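Long-range contacts in periplasmic binding protein component of an ABC type zinc uptake transporter (Synechocystis sp., PDB 2OV3), which probably captures zinc in the periplasm as the solute-binding component of an ABC-type zinc uptake transporter: residues A52-L57 with K78-A83; L156-F161 with N254-Q259. All blocks are in the same frame, centred on the assembly; numbering follows the deposited sequence.

Overall arrangement
Two parallel four-stranded sheets, each with strand order 2-1-3-4, form the cores of the two lobes of this zinc-binding protein, and each contact belongs to one of them. Going from the N terminus, interaction 1 closes first: the chain leaves strand 54-57, passes through helix 67-73 and returns as strand 78-81, the edge of the first sheet. Helices 106-123 and 128-153 follow before interaction 2 opens at 156-161. It closes only near the C terminus, where the end of helix 241-256 returns to the start of strand 160-163. The two loops therefore stand in series, neither nesting nor crossing, with centres 38 Å apart on opposite sides of the chain's centre.

Interaction 1 (A52-L57 with K78-A83); sequences AEAYVL and KLIDSA
With CG1 of Ile80 anti to its carbonyl carbon (chi1 -46°) and CG2 of Val56 placed likewise, Ile80 CD1 reaches Val56 CG2 at 4.0 Å, and the two side chains meet at a slant. They belong to a right-handed beta-alpha-beta crossover, the axes of whose parallel strands 54-57 and 78-81 approach to 4.5 Å at an angle of 21°. Ile80 CD1 also touches Ala54 CB, and helix 106-123 packs on this face through Ile116. On the other face Leu57 CD1 rests on Leu79 CB at 3.8 Å, while Leu79 CD2 meets Tyr55 CB; the Tyr55 hydroxyl bonds to Ser8. Between the faces runs a parallel ladder: Tyr55 N to Lys78 O, Ile80 N to Tyr55 O at 2.7 Å, and Leu57 N to Ile80 O. At the end of the ladder Ser82 grips Leu57 O twice, its N making the last rung and its hydroxyl adding a side-chain bond. Ser82 OG lies in the carbonyl plane, on a lone pair of Leu57 O, at 2.7 Å. Replacing Ser82 by an alanine removes the hydroxyl and would probably leave that lone pair without its donor. Ser82 N comes to Leu57 O from above that plane, at 3.1 Å.

Interaction 2 (L156-F161 with N254-Q259); sequences LPQRKF and NANSAQ
Leu156 CD1 lies against Asn256 CB at 3.9 Å, the two side chains crossing at about a right angle, where the lead-in to strand 160-163 meets the C-terminal end of helix 241-256. This is a strand-to-helix join in the second lobe's alpha/beta fold, away from the zinc site. With CG anti to the carbonyl carbon (chi1 -51°), Leu156 directs its other branch, CD2, to Ser257 OG, a hydroxyl whose hydrogen bond is to Ala253 O; Ile252 and Ala253 of the helix also touch the leucine. Pro157 follows, with its ring carbon CD 3.1 Å from Asn256 O. That same carbonyl oxygen accepts the bond joining the two backbones, from Gln158 N at 3.1 Å, with the donor in the carbonyl plane and a fairly straight 160° at the hydrogen. Gln158 CB packs on Asn256 CB at 3.5 Å. Arg159 turns from the helix and back across its own loop: NH1 donates to Leu156 O at 2.7 Å, in the plane of both groups, and also to Leu153 O, while NE reaches Asn176 O. The guanidinium thus ties the end of helix 128-153 to the turn before strand 178-181. Lys160 opens the strand and binds Gln158 twice, which fixes the rotation of the glutamine amide: Gln158 OE1 receives Lys160 N at 2.7 Å and Lys160 NZ at 3.0 Å, both in its carbonyl plane.

Interaction 1 (A52-L57 with K78-A83)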
loop_
_atom_site.group_PDB
_atom_site.type_symbol
_atom_site.label_atom_id
_atom_site.label_comp_id
_atom_site.label_asym_id
_atom_site.label_seq_id
_atom_site.Cartn_x
_atom_site.Cartn_y
_atom_site.Cartn_z
ATOM N N ALA A 52 17.003 16.530 -2.264
ATOM C CA ALA A 52 15.784 16.313 -1.494
ATOM C C ALA A 52 15.816 17.031 -0.154
ATOM O O ALA A 52 16.723 16.826 0.655
ATOM C CB ALA A 52 15.555 14.822 -1.277
ATOM N N GLU A 53 14.826 17.883 0.079
ATOM C CA GLU A 53 14.753 18.613 1.332
ATOM C C GLU A 53 14.269 17.686 2.434
ATOM O O GLU A 53 14.519 17.920 3.615
ATOM C CB GLU A 53 13.817 19.803 1.196
ATOM C CG GLU A 53 14.314 20.860 0.225
ATOM C CD GLU A 53 13.574 22.168 0.396
ATOM O OE1 GLU A 53 13.613 23.000 -0.528
ATOM O OE2 GLU A 53 12.959 22.359 1.465
ATOM N N ALA A 54 13.563 16.634 2.037
ATOM C CA ALA A 54 13.063 15.642 2.977
ATOM C C ALA A 54 12.746 14.368 2.212
ATOM O O ALA A 54 12.766 14.348 0.984
ATOM C CB ALA A 54 11.807 16.155 3.673
ATOM N N TYR A 55 12.441 13.313 2.951
ATOM C CA TYR A 55 12.095 12.032 2.366
ATOM C C TYR A 55 10.966 11.450 3.210
ATOM O O TYR A 55 11.073 11.367 4.435
ATOM C CB TYR A 55 13.298 11.097 2.394
ATOM C CG TYR A 55 13.087 9.775 1.689
ATOM C CD1 TYR A 55 13.764 9.485 0.494
ATOM C CD2 TYR A 55 12.251 8.787 2.238
ATOM C CE1 TYR A 55 13.623 8.243 -0.129
ATOM C CE2 TYR A 55 12.103 7.541 1.619
ATOM C CZ TYR A 55 12.799 7.282 0.440
ATOM O OH TYR A 55 12.696 6.046 -0.153
ATOM N N VAL A 56 9.880 11.060 2.551
ATOM C CA VAL A 56 8.745 10.494 3.260
ATOM C C VAL A 56 8.799 8.967 3.324
ATOM O O VAL A 56 8.496 8.271 2.343
ATOM C CB VAL A 56 7.394 10.883 2.611
ATOM C CG1 VAL A 56 6.249 10.450 3.518
ATOM C CG2 VAL A 56 7.335 12.386 2.353
ATOM N N LEU A 57 9.185 8.454 4.487
ATOM C CA LEU A 57 9.255 7.020 4.704
ATOM C C LEU A 57 7.846 6.506 4.955
ATOM O O LEU A 57 6.978 7.237 5.446
ATOM C CB LEU A 57 10.100 6.705 5.938
ATOM C CG LEU A 57 11.535 7.230 6.018
ATOM C CD1 LEU A 57 12.011 7.174 7.457
ATOM C CD2 LEU A 57 12.445 6.410 5.111
ATOM N N LYS A 78 15.459 15.498 5.755
ATOM C CA LYS A 78 14.560 15.159 6.855
ATOM C C LYS A 78 13.778 13.891 6.537
ATOM O O LYS A 78 13.082 13.823 5.524
ATOM C CB LYS A 78 13.571 16.297 7.127
ATOM C CG LYS A 78 12.626 16.029 8.300
ATOM C CD LYS A 78 13.359 16.128 9.638
ATOM C CE LYS A 78 12.467 15.766 10.831
ATOM N NZ LYS A 78 12.129 14.312 10.878
ATOM N N LEU A 79 13.896 12.884 7.399
ATOM C CA LEU A 79 13.172 11.638 7.189
ATOM C C LEU A 79 11.815 11.748 7.865
ATOM O O LEU A 79 11.717 11.995 9.064
ATOM C CB LEU A 79 13.952 10.449 7.760
ATOM C CG LEU A 79 15.363 10.247 7.198
ATOM C CD1 LEU A 79 15.995 9.018 7.827
ATOM C CD2 LEU A 79 15.297 10.113 5.680
ATOM N N ILE A 80 10.763 11.577 7.083
ATOM C CA ILE A 80 9.427 11.668 7.625
ATOM C C ILE A 80 8.826 10.268 7.760
ATOM O O ILE A 80 8.479 9.626 6.768
ATOM C CB ILE A 80 8.528 12.547 6.717
ATOM C CG1 ILE A 80 9.284 13.823 6.325
ATOM C CG2 ILE A 80 7.256 12.922 7.442
ATOM C CD1 ILE A 80 8.555 14.712 5.332
ATOM N N ASP A 81 8.738 9.791 8.994
ATOM C CA ASP A 81 8.154 8.493 9.260
ATOM C C ASP A 81 6.664 8.745 9.248
ATOM O O ASP A 81 6.087 9.177 10.251
ATOM C CB ASP A 81 8.582 7.987 10.635
ATOM C CG ASP A 81 8.021 6.612 10.963
ATOM O OD1 ASP A 81 7.301 6.030 10.125
ATOM O OD2 ASP A 81 8.313 6.109 12.070
ATOM N N SER A 82 6.038 8.499 8.105
ATOM C CA SER A 82 4.610 8.735 7.990
ATOM C C SER A 82 3.760 7.724 8.755
ATOM O O SER A 82 2.553 7.911 8.880
ATOM C CB SER A 82 4.195 8.760 6.515
ATOM O OG SER A 82 4.337 7.484 5.931
ATOM N N ALA A 83 4.378 6.668 9.277
ATOM C CA ALA A 83 3.630 5.651 10.017
ATOM C C ALA A 83 3.606 5.875 11.528
ATOM O O ALA A 83 2.927 5.147 12.248
ATOM C CB ALA A 83 4.203 4.268 9.725
#

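Interaction 2 (L156-F161 with N254-Q259)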
loop_
_atom_site.group_PDB
_atom_site.type_symbol
_atom_site.label_atom_id
_atom_site.label_comp_id
_atom_site.label_asym_id
_atom_site.label_seq_id
_atom_site.Cartn_x
_atom_site.Cartn_y
_atom_site.Cartn_z
ATOM N N LEU A 156 -21.291 -8.067 1.207
ATOM C CA LEU A 156 -20.756 -9.291 0.613
ATOM C C LEU A 156 -20.831 -10.539 1.506
ATOM O O LEU A 156 -20.352 -10.541 2.642
ATOM C CB LEU A 156 -19.307 -9.069 0.155
ATOM C CG LEU A 156 -18.993 -7.853 -0.746
ATOM C CD1 LEU A 156 -17.488 -7.828 -1.040
ATOM C CD2 LEU A 156 -19.781 -7.934 -2.054
ATOM N N PRO A 157 -21.459 -11.619 1.000
ATOM C CA PRO A 157 -21.590 -12.875 1.749
ATOM C C PRO A 157 -20.195 -13.436 2.024
ATOM O O PRO A 157 -19.891 -13.859 3.142
ATOM C CB PRO A 157 -22.374 -13.771 0.796
ATOM C CG PRO A 157 -23.166 -12.795 -0.009
ATOM C CD PRO A 157 -22.190 -11.698 -0.277
ATOM N N GLN A 158 -19.350 -13.432 0.991
ATOM C CA GLN A 158 -17.984 -13.939 1.118
ATOM C C GLN A 158 -17.062 -12.837 1.609
ATOM O O GLN A 158 -16.970 -11.774 0.996
ATOM C CB GLN A 158 -17.474 -14.484 -0.223
ATOM C CG GLN A 158 -16.050 -15.043 -0.182
ATOM C CD GLN A 158 -15.869 -16.117 0.884
ATOM O OE1 GLN A 158 -15.223 -15.890 1.900
ATOM N NE2 GLN A 158 -16.443 -17.296 0.651
ATOM N N ARG A 159 -16.392 -13.098 2.729
ATOM C CA ARG A 159 -15.466 -12.147 3.331
ATOM C C ARG A 159 -14.000 -12.512 3.042
ATOM O O ARG A 159 -13.102 -11.728 3.326
ATOM C CB ARG A 159 -15.651 -12.102 4.859
ATOM C CG ARG A 159 -17.088 -12.050 5.390
ATOM C CD ARG A 159 -17.905 -10.908 4.803
ATOM N NE ARG A 159 -17.270 -9.606 4.955
ATOM C CZ ARG A 159 -17.632 -8.521 4.276
ATOM N NH1 ARG A 159 -18.623 -8.595 3.401
ATOM N NH2 ARG A 159 -17.006 -7.365 4.467
ATOM N N LYS A 160 -13.743 -13.697 2.503
ATOM C CA LYS A 160 -12.364 -14.090 2.239
ATOM C C LYS A 160 -11.945 -13.945 0.774
ATOM O O LYS A 160 -12.725 -14.203 -0.142
ATOM C CB LYS A 160 -12.143 -15.538 2.697
ATOM C CG LYS A 160 -12.493 -15.778 4.168
ATOM C CD LYS A 160 -12.252 -17.231 4.625
ATOM C CE LYS A 160 -13.119 -18.260 3.870
ATOM N NZ LYS A 160 -14.591 -17.988 3.964
ATOM N N PHE A 161 -10.716 -13.505 0.548
ATOM C CA PHE A 161 -10.224 -13.401 -0.813
ATOM C C PHE A 161 -8.775 -13.861 -0.867
ATOM O O PHE A 161 -7.979 -13.582 0.028
ATOM C CB PHE A 161 -10.402 -11.983 -1.372
ATOM C CG PHE A 161 -9.728 -10.902 -0.573
ATOM C CD1 PHE A 161 -8.839 -10.022 -1.186
ATOM C CD2 PHE A 161 -9.997 -10.742 0.778
ATOM C CE1 PHE A 161 -8.235 -9.001 -0.463
ATOM C CE2 PHE A 161 -9.396 -9.720 1.510
ATOM C CZ PHE A 161 -8.513 -8.853 0.883
ATOM N N ASN A 254 -17.366 -8.280 -6.951
ATOM C CA ASN A 254 -17.858 -9.121 -8.035
ATOM C C ASN A 254 -17.588 -10.584 -7.738
ATOM O O ASN A 254 -18.366 -11.463 -8.102
ATOM C CB ASN A 254 -17.195 -8.754 -9.364
ATOM C CG ASN A 254 -17.616 -7.396 -9.860
ATOM O OD1 ASN A 254 -18.723 -6.936 -9.572
ATOM N ND2 ASN A 254 -16.746 -6.744 -10.616
ATOM N N ALA A 255 -16.480 -10.831 -7.051
ATOM C CA ALA A 255 -16.075 -12.181 -6.709
ATOM C C ALA A 255 -16.707 -12.733 -5.426
ATOM O O ALA A 255 -16.950 -13.937 -5.327
ATOM C CB ALA A 255 -14.560 -12.238 -6.606
ATOM N N ASN A 256 -16.978 -11.861 -4.457
ATOM C CA ASN A 256 -17.535 -12.291 -3.172
ATOM C C ASN A 256 -19.050 -12.172 -3.025
ATOM O O ASN A 256 -19.576 -12.288 -1.923
ATOM C CB ASN A 256 -16.860 -11.526 -2.033
ATOM C CG ASN A 256 -15.415 -11.925 -1.833
ATOM O OD1 ASN A 256 -14.878 -11.775 -0.735
ATOM N ND2 ASN A 256 -14.774 -12.426 -2.880
ATOM N N SER A 257 -19.744 -11.952 -4.135
ATOM C CA SER A 257 -21.198 -11.822 -4.114
ATOM C C SER A 257 -21.819 -13.086 -4.673
ATOM O O SER A 257 -21.134 -13.886 -5.320
ATOM C CB SER A 257 -21.652 -10.646 -4.983
ATOM O OG SER A 257 -21.163 -9.412 -4.492
ATOM N N ALA A 258 -23.117 -13.260 -4.434
ATOM C CA ALA A 258 -23.826 -14.419 -4.960
ATOM C C ALA A 258 -23.463 -14.443 -6.444
ATOM O O ALA A 258 -23.604 -13.439 -7.131
ATOM C CB ALA A 258 -25.327 -14.246 -4.780
ATOM N N GLN A 259 -22.984 -15.588 -6.923
ATOM C CA GLN A 259 -22.548 -15.748 -8.310
ATOM C C GLN A 259 -23.603 -16.267 -9.296
ATOM O O GLN A 259 -24.595 -16.884 -8.903
ATOM C CB GLN A 259 -21.334 -16.680 -8.340
ATOM C CG GLN A 259 -20.189 -16.238 -7.441
ATOM C CD GLN A 259 -19.484 -15.003 -7.948
ATOM O OE1 GLN A 259 -18.959 -14.993 -9.058
ATOM N NE2 GLN A 259 -19.451 -13.956 -7.130
#